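Local coordinates for lactaldehyde dehydrogenase (Methanocaldococcus jannaschii, PDB 3PQA), which oxidises lactaldehyde to lactate with NAD, which it prefers over NADP, as a step in the biosynthesis of coenzyme F420, at residues A106-E111 against E445-A450; M294-A299 against K339-G344. All coordinates share one frame; numbering follows the deposited sequence.

Contact 1 of 2, residues A106-E111 against E445-A450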
ATOM      1  N   ALA B 106      13.232   2.529 -13.941  1.00 10.38           N
ATOM      2  CA  ALA B 106      14.293   3.198 -13.164  1.00 11.09           C
ATOM      3  C   ALA B 106      13.767   3.739 -11.829  1.00 11.31           C
ATOM      4  O   ALA B 106      14.378   3.514 -10.769  1.00 12.03           O
ATOM      5  CB  ALA B 106      14.937   4.311 -13.980  1.00 11.80           C
ATOM      6  N   PHE B 107      12.634   4.436 -11.875  1.00 11.97           N
ATOM      7  CA  PHE B 107      12.136   4.975 -10.625  0.50 12.79           C
ATOM      8  C   PHE B 107      11.598   3.901  -9.689  1.00 11.45           C
ATOM      9  O   PHE B 107      11.844   3.999  -8.482  1.00 11.30           O
ATOM     10  CB  PHE B 107      11.222   6.178 -10.829  0.50 16.18           C
ATOM     11  CG  PHE B 107      11.980   7.438 -11.151  0.50 17.55           C
ATOM     12  CD1 PHE B 107      12.270   8.363 -10.167  0.50 16.52           C
ATOM     13  CD2 PHE B 107      12.451   7.669 -12.434  0.50 16.51           C
ATOM     14  CE1 PHE B 107      12.980   9.514 -10.461  0.50 17.64           C
ATOM     15  CE2 PHE B 107      13.167   8.814 -12.732  0.50 17.63           C
ATOM     16  CZ  PHE B 107      13.430   9.735 -11.744  0.50 16.61           C
ATOM     17  N   TYR B 108      10.978   2.851 -10.218  1.00 10.15           N
ATOM     18  CA  TYR B 108      10.560   1.740  -9.358  1.00  9.62           C
ATOM     19  C   TYR B 108      11.705   0.899  -8.752  1.00  9.14           C
ATOM     20  O   TYR B 108      11.528   0.302  -7.678  1.00  8.95           O
ATOM     21  CB  TYR B 108       9.472   0.891 -10.022  1.00 11.62           C
ATOM     22  CG  TYR B 108       8.094   1.496  -9.811  1.00 12.31           C
ATOM     23  CD1 TYR B 108       7.524   1.547  -8.527  1.00 11.80           C
ATOM     24  CD2 TYR B 108       7.371   2.030 -10.878  1.00 11.87           C
ATOM     25  CE1 TYR B 108       6.253   2.116  -8.312  1.00 12.46           C
ATOM     26  CE2 TYR B 108       6.098   2.605 -10.682  1.00 12.51           C
ATOM     27  CZ  TYR B 108       5.553   2.634  -9.387  1.00 11.96           C
ATOM     28  OH  TYR B 108       4.316   3.197  -9.197  1.00 12.73           O
ATOM     29  N   VAL B 109      12.879   0.876  -9.385  1.00  9.67           N
ATOM     30  CA  VAL B 109      14.020   0.214  -8.731  1.00 10.33           C
ATOM     31  C   VAL B 109      14.309   0.910  -7.401  1.00 10.94           C
ATOM     32  O   VAL B 109      14.652   0.276  -6.400  1.00 10.48           O
ATOM     33  CB  VAL B 109      15.333   0.206  -9.574  1.00 12.53           C
ATOM     34  CG1 VAL B 109      16.427  -0.551  -8.801  1.00 15.57           C
ATOM     35  CG2 VAL B 109      15.123  -0.462 -10.872  1.00 15.42           C
ATOM     36  N   LYS B 110      14.127   2.227  -7.407  1.00 12.20           N
ATOM     37  CA  LYS B 110      14.395   3.040  -6.234  1.00 13.86           C
ATOM     38  C   LYS B 110      13.221   3.099  -5.261  1.00 12.68           C
ATOM     39  O   LYS B 110      13.438   3.185  -4.056  1.00 13.12           O
ATOM     40  CB  LYS B 110      14.814   4.454  -6.640  1.00 17.80           C
ATOM     41  CG  LYS B 110      16.222   4.504  -7.218  1.00 19.53           C
ATOM     42  CD  LYS B 110      16.721   5.914  -7.397  1.00 19.08           C
ATOM     43  CE  LYS B 110      18.152   5.890  -7.917  1.00 20.02           C
ATOM     44  NZ  LYS B 110      18.961   7.037  -7.444  1.00 19.65           N
ATOM     45  N   GLU B 111      11.999   3.031  -5.782  1.00 11.75           N
ATOM     46  CA  GLU B 111      10.807   3.299  -4.976  1.00 12.44           C
ATOM     47  C   GLU B 111       9.940   2.118  -4.579  1.00 13.54           C
ATOM     48  O   GLU B 111       9.084   2.278  -3.712  1.00 13.44           O
ATOM     49  CB  GLU B 111       9.919   4.341  -5.670  1.00 13.26           C
ATOM     50  CG  GLU B 111      10.566   5.718  -5.788  1.00 13.88           C
ATOM     51  CD  GLU B 111      10.957   6.288  -4.434  1.00 13.51           C
ATOM     52  OE1 GLU B 111      10.072   6.390  -3.565  1.00 13.93           O
ATOM     53  OE2 GLU B 111      12.138   6.622  -4.238  1.00 13.87           O
ATOM     54  N   GLU B 445       0.734  -6.638 -16.842  1.00 12.12           N
ATOM     55  CA  GLU B 445       1.871  -5.808 -17.203  1.00 12.27           C
ATOM     56  C   GLU B 445       1.621  -4.327 -16.861  1.00 11.37           C
ATOM     57  O   GLU B 445       0.615  -3.975 -16.230  1.00 11.66           O
ATOM     58  CB  GLU B 445       2.293  -6.032 -18.671  1.00 14.08           C
ATOM     59  CG  GLU B 445       2.954  -7.397 -18.913  1.00 16.86           C
ATOM     60  CD  GLU B 445       3.753  -7.481 -20.228  1.00 14.64           C
ATOM     61  OE1 GLU B 445       3.687  -6.560 -21.072  1.00 17.18           O
ATOM     62  OE2 GLU B 445       4.426  -8.508 -20.435  1.00 17.09           O
ATOM     63  N   GLY B 446       2.545  -3.462 -17.258  1.00 10.39           N
ATOM     64  CA  GLY B 446       2.701  -2.184 -16.544  1.00  9.48           C
ATOM     65  C   GLY B 446       3.890  -2.453 -15.633  1.00  8.91           C
ATOM     66  O   GLY B 446       3.891  -3.439 -14.899  1.00  9.84           O
ATOM     67  N   VAL B 447       4.898  -1.583 -15.688  1.00  8.79           N
ATOM     68  CA  VAL B 447       6.206  -1.813 -15.036  1.00  9.52           C
ATOM     69  C   VAL B 447       6.101  -2.318 -13.601  1.00  8.79           C
ATOM     70  O   VAL B 447       6.687  -3.353 -13.251  1.00  9.69           O
ATOM     71  CB  VAL B 447       7.129  -0.561 -15.185  1.00 11.37           C
ATOM     72  CG1 VAL B 447       8.337  -0.606 -14.259  1.00 13.16           C
ATOM     73  CG2 VAL B 447       7.567  -0.444 -16.660  1.00 13.17           C
ATOM     74  N   LYS B 448       5.312  -1.634 -12.778  1.00  9.34           N
ATOM     75  CA  LYS B 448       5.226  -1.975 -11.360  1.00 10.98           C
ATOM     76  C   LYS B 448       4.674  -3.393 -11.169  1.00 10.29           C
ATOM     77  O   LYS B 448       5.146  -4.147 -10.307  1.00 10.91           O
ATOM     78  CB  LYS B 448       4.343  -0.951 -10.642  1.00 13.42           C
ATOM     79  CG  LYS B 448       4.308  -1.117  -9.139  1.00 14.36           C
ATOM     80  CD  LYS B 448       3.259  -0.211  -8.529  1.00 14.20           C
ATOM     81  CE  LYS B 448       3.299  -0.357  -7.004  1.00 14.62           C
ATOM     82  NZ  LYS B 448       2.284   0.464  -6.303  1.00 14.52           N
ATOM     83  N   TYR B 449       3.707  -3.744 -12.014  1.00  9.68           N
ATOM     84  CA  TYR B 449       3.021  -5.027 -11.932  1.00  9.37           C
ATOM     85  C   TYR B 449       3.887  -6.145 -12.482  1.00  8.78           C
ATOM     86  O   TYR B 449       3.942  -7.213 -11.883  1.00  9.54           O
ATOM     87  CB  TYR B 449       1.664  -4.938 -12.653  1.00 10.83           C
ATOM     88  CG  TYR B 449       0.898  -3.753 -12.091  1.00 11.50           C
ATOM     89  CD1 TYR B 449       0.219  -3.865 -10.887  1.00 11.06           C
ATOM     90  CD2 TYR B 449       0.936  -2.501 -12.723  1.00 11.01           C
ATOM     91  CE1 TYR B 449      -0.448  -2.761 -10.338  1.00 11.63           C
ATOM     92  CE2 TYR B 449       0.271  -1.396 -12.179  1.00 11.60           C
ATOM     93  CZ  TYR B 449      -0.408  -1.547 -10.992  1.00 11.14           C
ATOM     94  OH  TYR B 449      -1.040  -0.458 -10.445  1.00 11.70           O
ATOM     95  N   ALA B 450       4.586  -5.879 -13.590  1.00  8.94           N
ATOM     96  CA  ALA B 450       5.506  -6.873 -14.156  1.00  9.30           C
ATOM     97  C   ALA B 450       6.654  -7.159 -13.182  1.00  8.69           C
ATOM     98  O   ALA B 450       7.095  -8.313 -13.055  1.00  9.79           O
ATOM     99  CB  ALA B 450       6.046  -6.396 -15.491  1.00  9.96           C
TER
HETATM  100  O   HOH W   1       2.762   3.111  -7.005  1.00 21.10           O
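With CG anti to the backbone N (chi1 -174°) and the rest extended, the K448 chain is carried over one face of the Y108 ring. This joins two helices of the aldehyde dehydrogenase fold: the C-terminal turn of helix 88-111 supplies Y108, and the first turn of helix 447-453 supplies K448 and V447. K448 CB makes a CH-pi contact with the Y108 ring, 4.0 Å from its centroid and 15° off its normal. Further out, K448 CG lies 3.9 Å from Y108 CE1, and K448 CD comes to 3.6 Å from Y108 OH. K448 CB also lies over a face of the Y449 ring, displaced toward its rim, which puts this methylene between two aromatic rings. V447 adds a looser apolar touch, its CG1 4.4 Å from Y108 CD2 and oblique to the ring. G446, at the N-cap, starts this helix with a positive phi of 100°, and the backbone N of E445, just before it, makes a weak hydrogen bond with OE2 of E241, by similarity an active-site residue.

The contact is also part of a subunit interface. Y108 OH is hydrogen-bonded to E111 of the second subunit, whose F107 meets the tyrosine ring edge-to-face and whose R113 packs on both Y108 and K448. No direct hydrogen bond links the two segments; a water bridges them instead. Lying in the plane of the Y108 ring at its edge, this water donates to Y108 OH at 2.7 Å and accepts from K448 NZ at 2.8 Å.

Contact 2 of 2, residues M294-A299 against K339-G344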
ATOM      1  N   MET B 294     -22.471   7.764 -39.580  1.00 19.47           N
ATOM      2  CA  MET B 294     -21.382   8.612 -39.093  1.00 19.55           C
ATOM      3  C   MET B 294     -20.043   7.852 -39.110  1.00 17.85           C
ATOM      4  O   MET B 294     -19.015   8.393 -39.515  1.00 17.18           O
ATOM      5  CB  MET B 294     -21.678   9.153 -37.678  1.00 21.87           C
ATOM      6  CG  MET B 294     -22.919  10.066 -37.553  1.00 23.15           C
ATOM      7  SD  MET B 294     -23.496  10.326 -35.837  1.00 22.30           S
ATOM      8  CE  MET B 294     -22.150  11.284 -35.189  1.00 23.26           C
ATOM      9  N   PHE B 295     -20.073   6.589 -38.686  1.00 16.36           N
ATOM     10  CA  PHE B 295     -18.871   5.767 -38.562  1.00 15.89           C
ATOM     11  C   PHE B 295     -18.268   5.416 -39.928  1.00 15.54           C
ATOM     12  O   PHE B 295     -17.074   5.576 -40.139  1.00 16.21           O
ATOM     13  CB  PHE B 295     -19.203   4.518 -37.747  1.00 16.60           C
ATOM     14  CG  PHE B 295     -18.013   3.648 -37.432  1.00 17.05           C
ATOM     15  CD1 PHE B 295     -17.028   4.076 -36.540  1.00 16.68           C
ATOM     16  CD2 PHE B 295     -17.905   2.392 -38.006  1.00 16.71           C
ATOM     17  CE1 PHE B 295     -15.940   3.254 -36.240  1.00 17.07           C
ATOM     18  CE2 PHE B 295     -16.832   1.557 -37.717  1.00 17.09           C
ATOM     19  CZ  PHE B 295     -15.841   1.990 -36.834  1.00 16.65           C
ATOM     20  N   VAL B 296     -19.109   4.970 -40.860  1.00 15.66           N
ATOM     21  CA  VAL B 296     -18.661   4.693 -42.231  1.00 16.53           C
ATOM     22  C   VAL B 296     -18.069   5.955 -42.887  1.00 16.56           C
ATOM     23  O   VAL B 296     -16.994   5.903 -43.488  1.00 16.39           O
ATOM     24  CB  VAL B 296     -19.815   4.107 -43.083  1.00 17.34           C
ATOM     25  CG1 VAL B 296     -19.450   4.082 -44.561  1.00 17.74           C
ATOM     26  CG2 VAL B 296     -20.189   2.702 -42.595  1.00 17.65           C
ATOM     27  N   ASN B 297     -18.751   7.092 -42.730  1.00 17.16           N
ATOM     28  CA  ASN B 297     -18.302   8.360 -43.325  1.00 18.68           C
ATOM     29  C   ASN B 297     -16.916   8.807 -42.872  1.00 18.53           C
ATOM     30  O   ASN B 297     -16.138   9.313 -43.675  1.00 18.38           O
ATOM     31  CB  ASN B 297     -19.317   9.483 -43.087  1.00 20.41           C
ATOM     32  CG  ASN B 297     -20.502   9.397 -44.015  1.00 20.08           C
ATOM     33  OD1 ASN B 297     -20.532   8.563 -44.922  1.00 20.72           O
ATOM     34  ND2 ASN B 297     -21.494  10.256 -43.795  1.00 20.78           N
ATOM     35  N   LYS B 298     -16.618   8.610 -41.588  1.00 19.55           N
ATOM     36  CA  LYS B 298     -15.316   8.957 -41.035  1.00 21.32           C
ATOM     37  C   LYS B 298     -14.261   7.941 -41.470  1.00 20.49           C
ATOM     38  O   LYS B 298     -13.108   8.300 -41.701  1.00 20.64           O
ATOM     39  CB  LYS B 298     -15.378   9.073 -39.503  1.00 24.24           C
ATOM     40  CG  LYS B 298     -16.305  10.184 -38.955  1.00 25.42           C
ATOM     41  CD  LYS B 298     -15.746  11.598 -39.123  1.00 25.24           C
ATOM     42  CE  LYS B 298     -16.252  12.511 -37.996  1.00 25.53           C
ATOM     43  NZ  LYS B 298     -15.357  13.692 -37.753  1.00 25.72           N
ATOM     44  N   ALA B 299     -14.659   6.680 -41.600  1.00 19.50           N
ATOM     45  CA  ALA B 299     -13.734   5.629 -42.026  1.00 19.80           C
ATOM     46  C   ALA B 299     -13.350   5.763 -43.501  1.00 20.58           C
ATOM     47  O   ALA B 299     -12.236   5.404 -43.890  1.00 20.33           O
ATOM     48  CB  ALA B 299     -14.328   4.257 -41.761  1.00 19.58           C
ATOM     49  N   LYS B 339     -23.688  -7.833 -44.047  1.00 24.46           N
ATOM     50  CA  LYS B 339     -23.867  -6.789 -45.034  1.00 24.78           C
ATOM     51  C   LYS B 339     -22.624  -5.910 -45.091  1.00 24.01           C
ATOM     52  O   LYS B 339     -22.268  -5.264 -44.101  1.00 23.42           O
ATOM     53  CB  LYS B 339     -25.111  -5.956 -44.695  1.00 25.89           C
ATOM     54  CG  LYS B 339     -25.420  -4.830 -45.680  1.00 27.19           C
ATOM     55  CD  LYS B 339     -26.585  -3.989 -45.187  1.00 26.42           C
ATOM     56  CE  LYS B 339     -26.835  -2.779 -46.083  1.00 27.37           C
ATOM     57  NZ  LYS B 339     -27.274  -1.621 -45.236  1.00 26.73           N
ATOM     58  N   LEU B 340     -21.965  -5.896 -46.248  1.00 23.06           N
ATOM     59  CA  LEU B 340     -20.760  -5.091 -46.438  1.00 22.50           C
ATOM     60  C   LEU B 340     -21.131  -3.625 -46.611  1.00 22.66           C
ATOM     61  O   LEU B 340     -21.901  -3.273 -47.507  1.00 22.81           O
ATOM     62  CB  LEU B 340     -19.923  -5.602 -47.623  1.00 22.13           C
ATOM     63  CG  LEU B 340     -18.571  -4.921 -47.876  1.00 21.98           C
ATOM     64  CD1 LEU B 340     -17.576  -5.182 -46.734  1.00 22.08           C
ATOM     65  CD2 LEU B 340     -17.960  -5.357 -49.212  1.00 22.06           C
ATOM     66  N   LEU B 341     -20.586  -2.779 -45.742  1.00 21.87           N
ATOM     67  CA  LEU B 341     -20.875  -1.350 -45.751  1.00 21.39           C
ATOM     68  C   LEU B 341     -19.730  -0.498 -46.290  1.00 20.82           C
ATOM     69  O   LEU B 341     -19.959   0.597 -46.801  1.00 21.04           O
ATOM     70  CB  LEU B 341     -21.249  -0.876 -44.346  1.00 21.88           C
ATOM     71  CG  LEU B 341     -22.403  -1.615 -43.667  1.00 20.70           C
ATOM     72  CD1 LEU B 341     -22.645  -1.024 -42.296  1.00 21.91           C
ATOM     73  CD2 LEU B 341     -23.681  -1.578 -44.510  1.00 21.97           C
ATOM     74  N   LEU B 342     -18.503  -0.996 -46.154  1.00 19.99           N
ATOM     75  CA  LEU B 342     -17.313  -0.294 -46.621  1.00 20.30           C
ATOM     76  C   LEU B 342     -16.169  -1.279 -46.798  1.00 21.75           C
ATOM     77  O   LEU B 342     -16.042  -2.227 -46.025  1.00 20.81           O
ATOM     78  CB  LEU B 342     -16.884   0.790 -45.619  1.00 19.62           C
ATOM     79  CG  LEU B 342     -15.655   1.625 -45.999  1.00 19.72           C
ATOM     80  CD1 LEU B 342     -15.988   2.580 -47.151  1.00 19.58           C
ATOM     81  CD2 LEU B 342     -15.091   2.383 -44.815  1.00 19.54           C
ATOM     82  N   GLY B 343     -15.341  -1.042 -47.814  1.00 24.18           N
ATOM     83  CA  GLY B 343     -14.069  -1.744 -47.958  1.00 26.45           C
ATOM     84  C   GLY B 343     -14.219  -3.150 -48.480  1.00 28.75           C
ATOM     85  O   GLY B 343     -14.853  -3.373 -49.514  1.00 29.01           O
ATOM     86  N   GLY B 344     -13.640  -4.103 -47.755  1.00 30.09           N
ATOM     87  CA  GLY B 344     -13.639  -5.505 -48.157  1.00 31.53           C
ATOM     88  C   GLY B 344     -12.716  -5.742 -49.336  1.00 32.61           C
ATOM     89  O   GLY B 344     -12.933  -6.666 -50.122  1.00 32.97           O
TER
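V296 meets both L341 and L342. Its CG2 lies 4.1 Å from L341 CB, with the two side chains crossing at about a right angle, while its CG1 lies 4.3 Å from L342 CB and about as near to the carbonyl O of L341. This spread of the two methyls follows from chi1 of 168°, which sets CG1 anti to the backbone N and leaves CG2 beside that N. One helical turn further on, A299 makes the closest approach: its CB is 3.7 Å from L342 CD2, and the same leucine methyl is 4.0 Å from A299 C and 4.2 Å from V296 O. L342 thus lies against the helix backbone as well as against its side chains.

Two neighbouring strand residues can face one helix because the strand is bulged. L341 and L342 both face I355 of strand 350-357 in a classic beta bulge, with backbone hydrogen bonds between I355 and each of them, and I355, whose side chain also touches F295 and A299, ties the helix to the adjoining strand. L341 accordingly has a near-helical psi of -27°, and the CB atoms of both leucines are directed at helix 288-300. The segments' axes approach to 9.1 Å at 50°. After the bulge, G343 and G344 turn the chain with positive phi, and G344 N is held by a hydrogen bond to T354 OG1. On another face of the helix, F295 and K298 pack on helix 256-268.

This is helix-on-sheet packing in the catalytic domain of the aldehyde dehydrogenase fold, away from the annotated sites. No hydrogen bond crosses between the segments, which bury 176 Å² together, so their direct association rests on aliphatic van der Waals contact, which sets no preferred bond direction; the positions of the leucines come instead from the bulge.

Overall arrangement
Contacts 1 and 2 lie on opposite sides of the chain's centre, their own centres 42 Å apart and their nearest atoms about 27 Å apart, so neither touches the other. Along the sequence both segments of contact 2 fall between the two of contact 1. Contact 1 brings together residues 334 positions apart, with E445 packing on strand 216-220 of the mixed sheet that includes 122-138. Contact 2 closes a span of 40 residues on the separate mixed sheet that includes 246-250 and 350-357. The first therefore joins distant chain regions at an intersubunit surface of the tetramer, whereas the second is local packing that no other subunit of the assembly touches.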